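Local coordinates for protein ATP-dependent DNA ligase (PDB 6NHX) that seals breaks in double-stranded DNA at the expense of ATP, as the ligase part of an end-joining repair enzyme that works together with Ku, at residues A58-P61 with Q62-A65; S93-Q96 with N97-R100; L111-D115 with G116-L120; G121-Y124 with Q125-R128. The protein carries 1 engineered substitution. All blocks are in the same frame, centred on the assembly; numbering follows the deposited sequence.

Overall arrangement
Four local contacts, all in the ATP-dependent DNA ligase domain, follow one another along the chain without nesting or crossing. Interaction 1 winds the connection between strands 45-50 and 74-82 into a short 3-10 turn. Interaction 2 ends helix 92-96 and starts the loop to strand 105-114; it meets interaction 1 through the guanidinium of Arg98, which lies beside Glu59, Tyr60 and Gln62. Interaction 3 closes the hairpin of strands 105-114 and 117-118 at the edge of the antiparallel sheet. Interaction 4 begins helix 124-136 directly afterwards, and the two touch where Arg127 CD packs on the carbonyls of Leu111 and Leu119. Interactions 2 and 4 lie on opposite sides of the chain's centre.

Interaction 1: A58-P61 with Q62-A65; sequences AEYP and QLRA
Tyr60 and Pro61 meet Leu63 and Arg64 in a tight local turn, part of the connection between strands 45-50 and 74-82. Two successive backbone bonds, each spanning three residues, wind it: Leu63 N donates to Tyr60 O at 3.2 Å and Arg64 N to Pro61 O at 3.2 Å, the second straighter, at 165°. Both donors stand well above the plane of the carbonyl they reach. Side chains then pack on two flanks of the turn. On the buried one, Tyr60 and Leu63 touch near their roots, with Tyr60 CB 4.0 Å from Leu63 CG, while the phenol ring runs away from the turn. On the exposed one, one face of the Arg64 guanidinium is set against Pro61 CB, which sits over its centre, 3.7 Å above the plane. Arg64 CG points opposite its own carbonyl carbon (chi1 -70°), and from there the chain is extended as far as NE, which carries the charged group back across the proline. Arg64 CG also rests on Pro61 O at 3.3 Å. Gln62 runs alongside Pro61; its chain bends at chi2 (95°) and lays OE1 near the ring, 3.6 Å from Pro61 CD, while NE2 makes a weak bond to Thr102 O. Tyr60 and Leu63 both press on Leu37 of strand 35-42, so the inner flank of the turn covers the antiparallel sheet. Consecutive i to i+3 bonds of this kind, with proline early in the turn, are the signature of a short 3-10 helix.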
ATOM      1  N   ALA A  58       8.545 -11.597  13.595  1.00 36.62           N
ATOM      2  CA  ALA A  58       9.029 -12.810  12.948  1.00 40.57           C
ATOM      3  C   ALA A  58       8.730 -12.836  11.455  1.00 35.51           C
ATOM      4  O   ALA A  58       9.358 -13.609  10.726  1.00 41.22           O
ATOM      5  CB  ALA A  58       8.450 -14.050  13.632  1.00 40.33           C
ATOM      6  N   GLU A  59       7.805 -12.004  10.982  1.00 30.35           N
ATOM      7  CA  GLU A  59       7.469 -12.001   9.564  1.00 30.94           C
ATOM      8  C   GLU A  59       8.481 -11.248   8.707  1.00 33.38           C
ATOM      9  O   GLU A  59       8.421 -11.351   7.477  1.00 28.75           O
ATOM     10  CB  GLU A  59       6.066 -11.427   9.340  1.00 33.20           C
ATOM     11  CG  GLU A  59       4.949 -12.212  10.016  1.00 36.60           C
ATOM     12  CD  GLU A  59       3.577 -11.604   9.775  1.00 46.18           C
ATOM     13  OE1 GLU A  59       3.505 -10.470   9.256  1.00 51.96           O
ATOM     14  OE2 GLU A  59       2.566 -12.259  10.106  1.00 52.44           O
ATOM     15  N   TYR A  60       9.409 -10.507   9.309  1.00 30.24           N
ATOM     16  CA  TYR A  60      10.358  -9.679   8.564  1.00 32.09           C
ATOM     17  C   TYR A  60      11.773  -9.890   9.076  1.00 37.05           C
ATOM     18  O   TYR A  60      12.348  -9.008   9.727  1.00 40.12           O
ATOM     19  CB  TYR A  60       9.986  -8.199   8.643  1.00 28.02           C
ATOM     20  CG  TYR A  60       8.614  -7.863   8.122  1.00 26.49           C
ATOM     21  CD1 TYR A  60       8.438  -7.462   6.805  1.00 31.41           C
ATOM     22  CD2 TYR A  60       7.495  -7.937   8.945  1.00 24.92           C
ATOM     23  CE1 TYR A  60       7.189  -7.140   6.319  1.00 27.57           C
ATOM     24  CE2 TYR A  60       6.237  -7.614   8.465  1.00 24.01           C
ATOM     25  CZ  TYR A  60       6.094  -7.221   7.148  1.00 24.48           C
ATOM     26  OH  TYR A  60       4.852  -6.895   6.654  1.00 27.00           O
ATOM     27  N   PRO A  61      12.379 -11.046   8.780  1.00 36.06           N
ATOM     28  CA  PRO A  61      13.796 -11.234   9.124  1.00 39.98           C
ATOM     29  C   PRO A  61      14.728 -10.316   8.355  1.00 38.89           C
ATOM     30  O   PRO A  61      15.842 -10.058   8.827  1.00 46.45           O
ATOM     31  CB  PRO A  61      14.050 -12.706   8.776  1.00 38.43           C
ATOM     32  CG  PRO A  61      13.057 -12.993   7.696  1.00 34.72           C
ATOM     33  CD  PRO A  61      11.825 -12.218   8.078  1.00 31.60           C
ATOM     34  N   GLN A  62      14.306  -9.821   7.187  1.00 39.99           N
ATOM     35  CA  GLN A  62      15.113  -8.856   6.447  1.00 44.04           C
ATOM     36  C   GLN A  62      15.395  -7.614   7.278  1.00 44.24           C
ATOM     37  O   GLN A  62      16.451  -6.988   7.124  1.00 54.27           O
ATOM     38  CB  GLN A  62      14.390  -8.447   5.163  1.00 45.36           C
ATOM     39  CG  GLN A  62      14.182  -9.560   4.150  1.00 50.05           C
ATOM     40  CD  GLN A  62      12.825 -10.220   4.287  1.00 53.10           C
ATOM     41  OE1 GLN A  62      12.121 -10.024   5.282  1.00 46.36           O
ATOM     42  NE2 GLN A  62      12.443 -11.002   3.282  1.00 55.20           N
ATOM     43  N   LEU A  63      14.473  -7.243   8.161  1.00 36.52           N
ATOM     44  CA  LEU A  63      14.563  -6.004   8.917  1.00 33.41           C
ATOM     45  C   LEU A  63      15.246  -6.175  10.264  1.00 36.45           C
ATOM     46  O   LEU A  63      15.227  -5.243  11.075  1.00 32.26           O
ATOM     47  CB  LEU A  63      13.167  -5.401   9.105  1.00 29.94           C
ATOM     48  CG  LEU A  63      12.386  -5.134   7.816  1.00 30.60           C
ATOM     49  CD1 LEU A  63      11.099  -4.401   8.136  1.00 26.61           C
ATOM     50  CD2 LEU A  63      13.230  -4.345   6.828  1.00 26.21           C
ATOM     51  N   ARG A  64      15.846  -7.342  10.522  1.00 42.30           N
ATOM     52  CA  ARG A  64      16.568  -7.539  11.774  1.00 39.11           C
ATOM     53  C   ARG A  64      17.787  -6.636  11.852  1.00 35.85           C
ATOM     54  O   ARG A  64      18.139  -6.145  12.931  1.00 35.84           O
ATOM     55  CB  ARG A  64      17.026  -8.989  11.899  1.00 43.13           C
ATOM     56  CG  ARG A  64      15.922  -9.975  12.126  1.00 49.56           C
ATOM     57  CD  ARG A  64      16.505 -11.348  12.349  1.00 50.44           C
ATOM     58  NE  ARG A  64      15.457 -12.347  12.473  1.00 49.94           N
ATOM     59  CZ  ARG A  64      15.581 -13.600  12.061  1.00 49.32           C
ATOM     60  NH1 ARG A  64      16.710 -14.002  11.495  1.00 48.75           N
ATOM     61  NH2 ARG A  64      14.572 -14.445  12.208  1.00 52.49           N
ATOM     62  N   ALA A  65      18.455  -6.425  10.721  1.00 33.63           N
ATOM     63  CA  ALA A  65      19.661  -5.609  10.673  1.00 38.95           C
ATOM     64  C   ALA A  65      19.368  -4.117  10.719  1.00 39.02           C
ATOM     65  O   ALA A  65      20.315  -3.323  10.722  1.00 43.00           O
ATOM     66  CB  ALA A  65      20.466  -5.937   9.413  1.00 39.53           C
TER

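Interaction 2: S93-Q96 with N97-R100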
ATOM      1  N   SER A  93       1.907  -5.348  -5.096  1.00 15.60           N
ATOM      2  CA  SER A  93       1.763  -6.739  -5.516  1.00 16.26           C
ATOM      3  C   SER A  93       3.062  -7.510  -5.309  1.00 19.44           C
ATOM      4  O   SER A  93       3.031  -8.692  -4.951  1.00 18.60           O
ATOM      5  CB  SER A  93       1.273  -6.840  -6.964  1.00 20.18           C
ATOM      6  OG  SER A  93       2.203  -6.307  -7.887  1.00 31.33           O
ATOM      7  N   GLN A  94       4.219  -6.867  -5.514  1.00 13.86           N
ATOM      8  CA  GLN A  94       5.464  -7.582  -5.254  1.00 16.12           C
ATOM      9  C   GLN A  94       5.681  -7.821  -3.768  1.00 18.24           C
ATOM     10  O   GLN A  94       6.241  -8.856  -3.387  1.00 18.49           O
ATOM     11  CB  GLN A  94       6.660  -6.883  -5.903  1.00 19.39           C
ATOM     12  CG  GLN A  94       6.526  -6.872  -7.418  1.00 23.05           C
ATOM     13  CD  GLN A  94       7.804  -6.530  -8.142  1.00 41.31           C
ATOM     14  OE1 GLN A  94       8.902  -6.821  -7.670  1.00 46.44           O
ATOM     15  NE2 GLN A  94       7.666  -5.914  -9.311  1.00 44.94           N
ATOM     16  N   MET A  95       5.243  -6.893  -2.919  1.00 14.19           N
ATOM     17  CA  MET A  95       5.251  -7.144  -1.486  1.00 15.39           C
ATOM     18  C   MET A  95       4.322  -8.298  -1.126  1.00 17.19           C
ATOM     19  O   MET A  95       4.714  -9.235  -0.421  1.00 17.88           O
ATOM     20  CB  MET A  95       4.866  -5.874  -0.730  1.00 18.14           C
ATOM     21  CG  MET A  95       4.577  -6.109   0.734  1.00 18.98           C
ATOM     22  SD  MET A  95       5.997  -6.742   1.646  1.00 22.10           S
ATOM     23  CE  MET A  95       7.054  -5.316   1.667  1.00 22.70           C
ATOM     24  N   GLN A  96       3.085  -8.260  -1.628  1.00 18.24           N
ATOM     25  CA  GLN A  96       2.111  -9.298  -1.316  1.00 19.36           C
ATOM     26  C   GLN A  96       2.561 -10.671  -1.788  1.00 22.38           C
ATOM     27  O   GLN A  96       2.199 -11.687  -1.181  1.00 30.64           O
ATOM     28  CB  GLN A  96       0.791  -8.934  -1.992  1.00 20.55           C
ATOM     29  CG  GLN A  96      -0.370  -8.861  -1.066  1.00 28.45           C
ATOM     30  CD  GLN A  96      -1.660  -8.539  -1.786  1.00 21.39           C
ATOM     31  OE1 GLN A  96      -1.731  -8.544  -3.022  1.00 21.16           O
ATOM     32  NE2 GLN A  96      -2.680  -8.229  -1.013  1.00 26.36           N
ATOM     33  N   ASN A  97       3.335 -10.735  -2.867  1.00 17.57           N
ATOM     34  CA  ASN A  97       3.776 -11.997  -3.434  1.00 18.93           C
ATOM     35  C   ASN A  97       5.248 -12.269  -3.173  1.00 22.19           C
ATOM     36  O   ASN A  97       5.869 -13.043  -3.902  1.00 25.26           O
ATOM     37  CB  ASN A  97       3.469 -12.045  -4.933  1.00 24.11           C
ATOM     38  CG  ASN A  97       1.971 -12.075  -5.219  1.00 27.65           C
ATOM     39  OD1 ASN A  97       1.369 -13.141  -5.261  1.00 31.10           O
ATOM     40  ND2 ASN A  97       1.375 -10.911  -5.429  1.00 21.03           N
ATOM     41  N   ARG A  98       5.816 -11.654  -2.144  1.00 19.54           N
ATOM     42  CA  ARG A  98       7.244 -11.800  -1.916  1.00 19.12           C
ATOM     43  C   ARG A  98       7.576 -13.221  -1.503  1.00 26.03           C
ATOM     44  O   ARG A  98       6.767 -13.929  -0.896  1.00 21.86           O
ATOM     45  CB  ARG A  98       7.733 -10.812  -0.861  1.00 18.86           C
ATOM     46  CG  ARG A  98       7.254 -11.074   0.546  1.00 20.19           C
ATOM     47  CD  ARG A  98       7.759  -9.958   1.435  1.00 23.84           C
ATOM     48  NE  ARG A  98       7.164  -9.955   2.768  1.00 30.37           N
ATOM     49  CZ  ARG A  98       7.791 -10.368   3.863  1.00 40.07           C
ATOM     50  NH1 ARG A  98       9.035 -10.826   3.780  1.00 42.92           N
ATOM     51  NH2 ARG A  98       7.178 -10.325   5.039  1.00 39.97           N
ATOM     52  N   GLY A  99       8.786 -13.643  -1.869  1.00 22.84           N
ATOM     53  CA  GLY A  99       9.322 -14.911  -1.468  1.00 22.57           C
ATOM     54  C   GLY A  99      10.502 -14.745  -0.536  1.00 23.41           C
ATOM     55  O   GLY A  99      10.833 -13.636  -0.107  1.00 23.59           O
ATOM     56  N   ARG A 100      11.154 -15.874  -0.243  1.00 23.89           N
ATOM     57  CA  ARG A 100      12.235 -15.882   0.734  1.00 24.12           C
ATOM     58  C   ARG A 100      13.491 -15.174   0.235  1.00 27.73           C
ATOM     59  O   ARG A 100      14.340 -14.805   1.048  1.00 28.56           O
ATOM     60  CB  ARG A 100      12.551 -17.324   1.147  1.00 28.74           C
TER
HETATM   61  O   HOH W   1       4.494  -9.975   2.276  1.00 30.09           O
HETATM   62  O   HOH W   2       4.037 -13.730   0.494  1.00 39.79           O
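Backbone amides of Asn97 and Arg98 close the end of helix 92-96 on the carbonyls of Ser93 and Met95. Asn97 N reaches Ser93 O at 2.9 Å, the last alpha-helical bond here, and Arg98 N reaches Met95 O at 3.2 Å, one residue shorter in span. Asn97 is the first residue to leave helical angles, and at Arg98 the chain is extended (psi 150°). Arg98 and Met95 lie side by side: Met95 SD is 3.6 Å from Arg98 NE, obliquely to the guanidinium. The Arg98 chain starts wedged between its own N and carbonyl carbon (chi1 69°), which keeps CG against Met95 O at 3.3 Å, and then stretches out to NE. A water accepts from Arg98 NE at 2.7 Å and donates to Met95 O, giving that carbonyl a second partner; another water bridges Gln96 O and Arg98 O. Arg98 NH2 goes on to Glu59 O. The extended Gln96 chain gives its NE2 to Leu295 O, while Asn97 O takes a weak bond from Arg234 NE, both partners in the C-terminal part of the chain. This is a helix C-cap with a 3-10 final turn, placed where the two domains meet in the closed ligase.

Interaction 3: L111-D115 with G116-L120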
ATOM      1  N   LEU A 111       9.142   9.725  13.330  1.00 12.99           N
ATOM      2  CA  LEU A 111       9.947   9.390  14.496  1.00 13.21           C
ATOM      3  C   LEU A 111       9.082   9.707  15.700  1.00 14.60           C
ATOM      4  O   LEU A 111       8.668  10.863  15.882  1.00 15.65           O
ATOM      5  CB  LEU A 111      11.216  10.242  14.518  1.00 15.32           C
ATOM      6  CG  LEU A 111      12.162  10.021  15.703  1.00 14.28           C
ATOM      7  CD1 LEU A 111      12.755   8.611  15.682  1.00 16.62           C
ATOM      8  CD2 LEU A 111      13.277  11.054  15.682  1.00 21.22           C
ATOM      9  N   LEU A 112       8.742   8.682  16.479  1.00 12.48           N
ATOM     10  CA  LEU A 112       7.803   8.847  17.582  1.00 13.33           C
ATOM     11  C   LEU A 112       8.462   8.843  18.949  1.00 14.04           C
ATOM     12  O   LEU A 112       7.825   9.251  19.929  1.00 15.79           O
ATOM     13  CB  LEU A 112       6.743   7.737  17.554  1.00 15.27           C
ATOM     14  CG  LEU A 112       6.043   7.523  16.210  1.00 15.80           C
ATOM     15  CD1 LEU A 112       4.921   6.509  16.351  1.00 17.76           C
ATOM     16  CD2 LEU A 112       5.531   8.846  15.627  1.00 16.94           C
ATOM     17  N   TYR A 113       9.706   8.394  19.043  1.00 13.69           N
ATOM     18  CA  TYR A 113      10.425   8.348  20.301  1.00 12.77           C
ATOM     19  C   TYR A 113      11.899   8.299  19.948  1.00 15.93           C
ATOM     20  O   TYR A 113      12.297   7.572  19.028  1.00 15.37           O
ATOM     21  CB  TYR A 113      10.022   7.099  21.086  1.00 15.05           C
ATOM     22  CG  TYR A 113      10.763   6.916  22.392  1.00 14.87           C
ATOM     23  CD1 TYR A 113      12.007   6.292  22.433  1.00 16.25           C
ATOM     24  CD2 TYR A 113      10.209   7.344  23.594  1.00 16.31           C
ATOM     25  CE1 TYR A 113      12.670   6.122  23.607  1.00 18.03           C
ATOM     26  CE2 TYR A 113      10.870   7.171  24.787  1.00 16.94           C
ATOM     27  CZ  TYR A 113      12.110   6.560  24.786  1.00 17.28           C
ATOM     28  OH  TYR A 113      12.806   6.361  25.947  1.00 21.21           O
ATOM     29  N   LEU A 114      12.691   9.084  20.668  1.00 13.84           N
ATOM     30  CA  LEU A 114      14.131   9.141  20.422  1.00 15.51           C
ATOM     31  C   LEU A 114      14.846   9.316  21.753  1.00 16.63           C
ATOM     32  O   LEU A 114      14.767  10.392  22.360  1.00 17.30           O
ATOM     33  CB  LEU A 114      14.449  10.296  19.475  1.00 17.47           C
ATOM     34  CG  LEU A 114      15.916  10.654  19.224  1.00 27.60           C
ATOM     35  CD1 LEU A 114      16.593   9.510  18.537  1.00 25.99           C
ATOM     36  CD2 LEU A 114      16.018  11.915  18.384  1.00 30.92           C
ATOM     37  N   ASP A 115      15.519   8.254  22.199  1.00 16.93           N
ATOM     38  CA  ASP A 115      16.517   8.333  23.275  1.00 18.49           C
ATOM     39  C   ASP A 115      15.986   9.072  24.502  1.00 19.25           C
ATOM     40  O   ASP A 115      16.626   9.978  25.047  1.00 20.20           O
ATOM     41  CB  ASP A 115      17.833   8.944  22.782  1.00 23.22           C
ATOM     42  CG  ASP A 115      18.480   8.112  21.697  1.00 24.97           C
ATOM     43  OD1 ASP A 115      19.000   8.686  20.718  1.00 32.35           O
ATOM     44  OD2 ASP A 115      18.424   6.872  21.788  1.00 21.17           O
ATOM     45  N   GLY A 116      14.790   8.677  24.941  1.00 17.31           N
ATOM     46  CA  GLY A 116      14.195   9.220  26.143  1.00 15.88           C
ATOM     47  C   GLY A 116      13.202  10.325  25.902  1.00 15.48           C
ATOM     48  O   GLY A 116      12.612  10.817  26.873  1.00 16.73           O
ATOM     49  N   ARG A 117      13.011  10.738  24.657  1.00 15.39           N
ATOM     50  CA  ARG A 117      12.065  11.794  24.327  1.00 14.71           C
ATOM     51  C   ARG A 117      10.939  11.208  23.491  1.00 17.19           C
ATOM     52  O   ARG A 117      11.142  10.834  22.329  1.00 16.99           O
ATOM     53  CB  ARG A 117      12.732  12.941  23.575  1.00 16.10           C
ATOM     54  CG  ARG A 117      13.594  13.804  24.467  1.00 25.78           C
ATOM     55  CD  ARG A 117      14.988  13.890  23.934  1.00 29.67           C
ATOM     56  NE  ARG A 117      15.008  14.577  22.648  1.00 36.23           N
ATOM     57  CZ  ARG A 117      15.885  14.326  21.684  1.00 38.75           C
ATOM     58  NH1 ARG A 117      16.815  13.400  21.864  1.00 30.29           N
ATOM     59  NH2 ARG A 117      15.830  15.004  20.547  1.00 41.27           N
ATOM     60  N   ALA A 118       9.749  11.145  24.079  1.00 14.84           N
ATOM     61  CA  ALA A 118       8.542  10.791  23.349  1.00 13.95           C
ATOM     62  C   ALA A 118       8.064  11.994  22.537  1.00 14.68           C
ATOM     63  O   ALA A 118       8.011  13.112  23.059  1.00 16.12           O
ATOM     64  CB  ALA A 118       7.478  10.367  24.359  1.00 16.67           C
ATOM     65  N   LEU A 119       7.716  11.767  21.264  1.00 13.71           N
ATOM     66  CA  LEU A 119       7.525  12.858  20.308  1.00 15.55           C
ATOM     67  C   LEU A 119       6.093  13.016  19.798  1.00 14.48           C
ATOM     68  O   LEU A 119       5.882  13.751  18.832  1.00 16.72           O
ATOM     69  CB  LEU A 119       8.472  12.705  19.112  1.00 14.39           C
ATOM     70  CG  LEU A 119       9.928  12.588  19.525  1.00 14.80           C
ATOM     71  CD1 LEU A 119      10.773  12.281  18.302  1.00 19.31           C
ATOM     72  CD2 LEU A 119      10.435  13.852  20.225  1.00 20.92           C
ATOM     73  N   LEU A 120       5.107  12.363  20.414  1.00 14.21           N
ATOM     74  CA  LEU A 120       3.752  12.417  19.872  1.00 16.23           C
ATOM     75  C   LEU A 120       3.196  13.835  19.837  1.00 18.89           C
ATOM     76  O   LEU A 120       2.433  14.176  18.925  1.00 18.46           O
ATOM     77  CB  LEU A 120       2.833  11.497  20.670  1.00 17.76           C
ATOM     78  CG  LEU A 120       3.260  10.024  20.706  1.00 17.38           C
ATOM     79  CD1 LEU A 120       2.240   9.219  21.501  1.00 24.58           C
ATOM     80  CD2 LEU A 120       3.447   9.442  19.300  1.00 19.43           C
TER
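One face of the Tyr113 ring is covered by the hairpin turn, with Arg117 N 4.1 Å above the plane and offset toward the rim. The phenol end reaches over Gly116, its OH 3.2 Å from Gly116 CA, and CD2 lies 4.1 Å from Ala118 CB. Tyr113 CG stands opposite the backbone N (chi1 177°), which folds the ring across the neighbouring strand. Rings of His74 and Phe3 also meet it, at planes of about 50° and 25°. The other flat group, the guanidinium of Arg117, runs beside Leu114: the arginine chain bends at chi2 and chi3 and brings NH2 within 3.8 Å of Leu114 CD2. Between them the strands pair antiparallel. Leu114 and Arg117 exchange two bonds, N to O in each direction, both 2.9 Å, round a type I' turn whose Gly116 adopts angles that would jam a CB against the preceding carbonyl. Leu119 N closes the next rung on Leu112 O, and Leu119 CD1 packs 3.7 Å from Leu111 CG. Leu111 O is buried here without a polar partner. The carboxylate of Asp115 is hydrogen-bonded to His73 ND1 and to the amide of His74, at the start of strand 74-82. Strand 105-114 continues the sheet against strand 74-82, with Leu112 and Tyr113 forming a classic beta bulge opposite Val76, while Leu111, Arg117 and Leu119 face helix 124-136.

Interaction 4: G121-Y124 with Q125-R128; sequences GTRY and QDRR
Tyr124, Arg127 and Thr122 carry this contact at the start of helix 124-136, with Tyr124 burying the most. Its ring takes Arg128 CG over one face in a CH-pi contact, 3.5 Å from the centroid and 26° off the ring normal. The fit is tight, with Arg128 CG 3.2 Å from Tyr124 CZ, and Arg128 CD also sits close to the phenol oxygen. Two bends, at chi2 and chi3, fold the Arg128 chain along the ring, and its NH2 bonds to Pro143 O. At the edge of the same ring lies Arg127 NH2, 3.7 Å from Tyr124 CD1, the guanidinium standing almost perpendicular to the ring. Arg127 turns back toward the preceding loop by its bend at chi3 (-56°). There NH1 gives a hydrogen bond to Thr122 O at 2.7 Å, with the oxygen near the guanidinium plane, while Tyr124 CA covers one face. Ser172 O also accepts from NH1, and NE makes a salt bridge to Asp110, gripping the group on several sides and fixing its rotation. Thr122 adds its methyl, CG2, 3.6 Å from Asp126 CB. A water joins Arg123 N, Arg123 NH1 and Asp126 OD2; guanidinium and carboxylate themselves lie beyond salt-bridge range. With Arg123 at the N-cap, Arg127 N and, weakly, Asp126 N close on Arg123 O, forming the first turn of the helix. The tyrosine hydroxyl bonds to Glu29, and the Arg128 side chain lies about 7 Å from the bound ATP, consistent with this helix start backing the nucleotide pocket.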
ATOM      1  N   GLY A 121       3.550  14.666  20.808  1.00 17.72           N
ATOM      2  CA  GLY A 121       3.073  16.032  20.863  1.00 19.94           C
ATOM      3  C   GLY A 121       3.977  17.034  20.196  1.00 15.96           C
ATOM      4  O   GLY A 121       3.695  18.240  20.223  1.00 23.23           O
ATOM      5  N   THR A 122       5.081  16.573  19.621  1.00 17.76           N
ATOM      6  CA  THR A 122       5.993  17.432  18.883  1.00 15.14           C
ATOM      7  C   THR A 122       5.460  17.606  17.461  1.00 17.80           C
ATOM      8  O   THR A 122       4.946  16.659  16.862  1.00 18.89           O
ATOM      9  CB  THR A 122       7.373  16.778  18.866  1.00 17.41           C
ATOM     10  OG1 THR A 122       7.849  16.722  20.222  1.00 23.22           O
ATOM     11  CG2 THR A 122       8.349  17.561  18.014  1.00 18.57           C
ATOM     12  N   ARG A 123       5.563  18.823  16.928  1.00 15.78           N
ATOM     13  CA  ARG A 123       5.004  19.109  15.608  1.00 14.94           C
ATOM     14  C   ARG A 123       5.746  18.319  14.533  1.00 13.39           C
ATOM     15  O   ARG A 123       6.963  18.101  14.620  1.00 14.73           O
ATOM     16  CB  ARG A 123       5.154  20.591  15.291  1.00 17.10           C
ATOM     17  CG  ARG A 123       4.310  21.508  16.154  1.00 31.94           C
ATOM     18  CD  ARG A 123       4.851  22.926  16.101  1.00 45.61           C
ATOM     19  NE  ARG A 123       4.259  23.778  17.126  1.00 51.68           N
ATOM     20  CZ  ARG A 123       4.769  23.958  18.340  1.00 47.22           C
ATOM     21  NH1 ARG A 123       5.890  23.348  18.699  1.00 39.01           N
ATOM     22  NH2 ARG A 123       4.157  24.751  19.201  1.00 52.07           N
ATOM     23  N   TYR A 124       4.993  17.919  13.491  1.00 13.93           N
ATOM     24  CA  TYR A 124       5.561  17.132  12.407  1.00 13.07           C
ATOM     25  C   TYR A 124       6.859  17.735  11.893  1.00 13.86           C
ATOM     26  O   TYR A 124       7.835  17.021  11.662  1.00 14.33           O
ATOM     27  CB  TYR A 124       4.534  17.034  11.271  1.00 13.49           C
ATOM     28  CG  TYR A 124       5.094  16.435   9.999  1.00 14.59           C
ATOM     29  CD1 TYR A 124       5.028  15.063   9.759  1.00 13.60           C
ATOM     30  CD2 TYR A 124       5.715  17.239   9.047  1.00 14.47           C
ATOM     31  CE1 TYR A 124       5.557  14.508   8.610  1.00 11.90           C
ATOM     32  CE2 TYR A 124       6.261  16.695   7.888  1.00 17.59           C
ATOM     33  CZ  TYR A 124       6.165  15.328   7.672  1.00 13.58           C
ATOM     34  OH  TYR A 124       6.712  14.797   6.520  1.00 18.23           O
ATOM     35  N   GLN A 125       6.877  19.054  11.686  1.00 15.32           N
ATOM     36  CA  GLN A 125       8.055  19.692  11.108  1.00 17.50           C
ATOM     37  C   GLN A 125       9.293  19.406  11.951  1.00 15.91           C
ATOM     38  O   GLN A 125      10.385  19.173  11.415  1.00 18.80           O
ATOM     39  CB  GLN A 125       7.806  21.196  11.018  1.00 25.16           C
ATOM     40  CG  GLN A 125       8.989  22.009  10.532  1.00 35.94           C
ATOM     41  CD  GLN A 125       8.557  23.336   9.949  1.00 44.61           C
ATOM     42  OE1 GLN A 125       7.745  23.377   9.028  1.00 37.69           O
ATOM     43  NE2 GLN A 125       9.085  24.429  10.491  1.00 53.26           N
ATOM     44  N   ASP A 126       9.124  19.377  13.271  1.00 15.98           N
ATOM     45  CA  ASP A 126      10.249  19.141  14.174  1.00 17.07           C
ATOM     46  C   ASP A 126      10.591  17.657  14.274  1.00 17.67           C
ATOM     47  O   ASP A 126      11.771  17.303  14.359  1.00 15.27           O
ATOM     48  CB  ASP A 126       9.936  19.716  15.554  1.00 17.07           C
ATOM     49  CG  ASP A 126       9.651  21.201  15.512  1.00 29.74           C
ATOM     50  OD1 ASP A 126      10.381  21.913  14.799  1.00 24.45           O
ATOM     51  OD2 ASP A 126       8.707  21.656  16.198  1.00 29.94           O
ATOM     52  N   ARG A 127       9.582  16.775  14.290  1.00 14.98           N
ATOM     53  CA  ARG A 127       9.873  15.345  14.249  1.00 12.71           C
ATOM     54  C   ARG A 127      10.675  14.993  12.997  1.00 13.12           C
ATOM     55  O   ARG A 127      11.605  14.176  13.052  1.00 15.24           O
ATOM     56  CB  ARG A 127       8.594  14.516  14.292  1.00 14.71           C
ATOM     57  CG  ARG A 127       7.663  14.812  15.468  1.00 14.48           C
ATOM     58  CD  ARG A 127       6.648  13.682  15.670  1.00 14.37           C
ATOM     59  NE  ARG A 127       5.849  13.396  14.463  1.00 12.02           N
ATOM     60  CZ  ARG A 127       4.712  13.994  14.120  1.00 11.97           C
ATOM     61  NH1 ARG A 127       4.203  14.961  14.870  1.00 13.98           N
ATOM     62  NH2 ARG A 127       4.088  13.629  13.012  1.00 13.33           N
ATOM     63  N   ARG A 128      10.334  15.616  11.862  1.00 15.96           N
ATOM     64  CA  ARG A 128      11.017  15.334  10.609  1.00 16.04           C
ATOM     65  C   ARG A 128      12.487  15.719  10.686  1.00 15.45           C
ATOM     66  O   ARG A 128      13.356  14.970  10.237  1.00 18.50           O
ATOM     67  CB  ARG A 128      10.330  16.081   9.466  1.00 21.87           C
ATOM     68  CG  ARG A 128       9.104  15.403   8.920  1.00 33.99           C
ATOM     69  CD  ARG A 128       9.366  14.059   8.231  1.00 34.84           C
ATOM     70  NE  ARG A 128      10.381  14.119   7.183  1.00 26.15           N
ATOM     71  CZ  ARG A 128      10.487  13.232   6.193  1.00 21.21           C
ATOM     72  NH1 ARG A 128       9.626  12.227   6.105  1.00 24.23           N
ATOM     73  NH2 ARG A 128      11.460  13.347   5.301  1.00 20.10           N
TER
HETATM   74  O   HOH W   3       7.006  20.927  18.200  1.00 20.76           O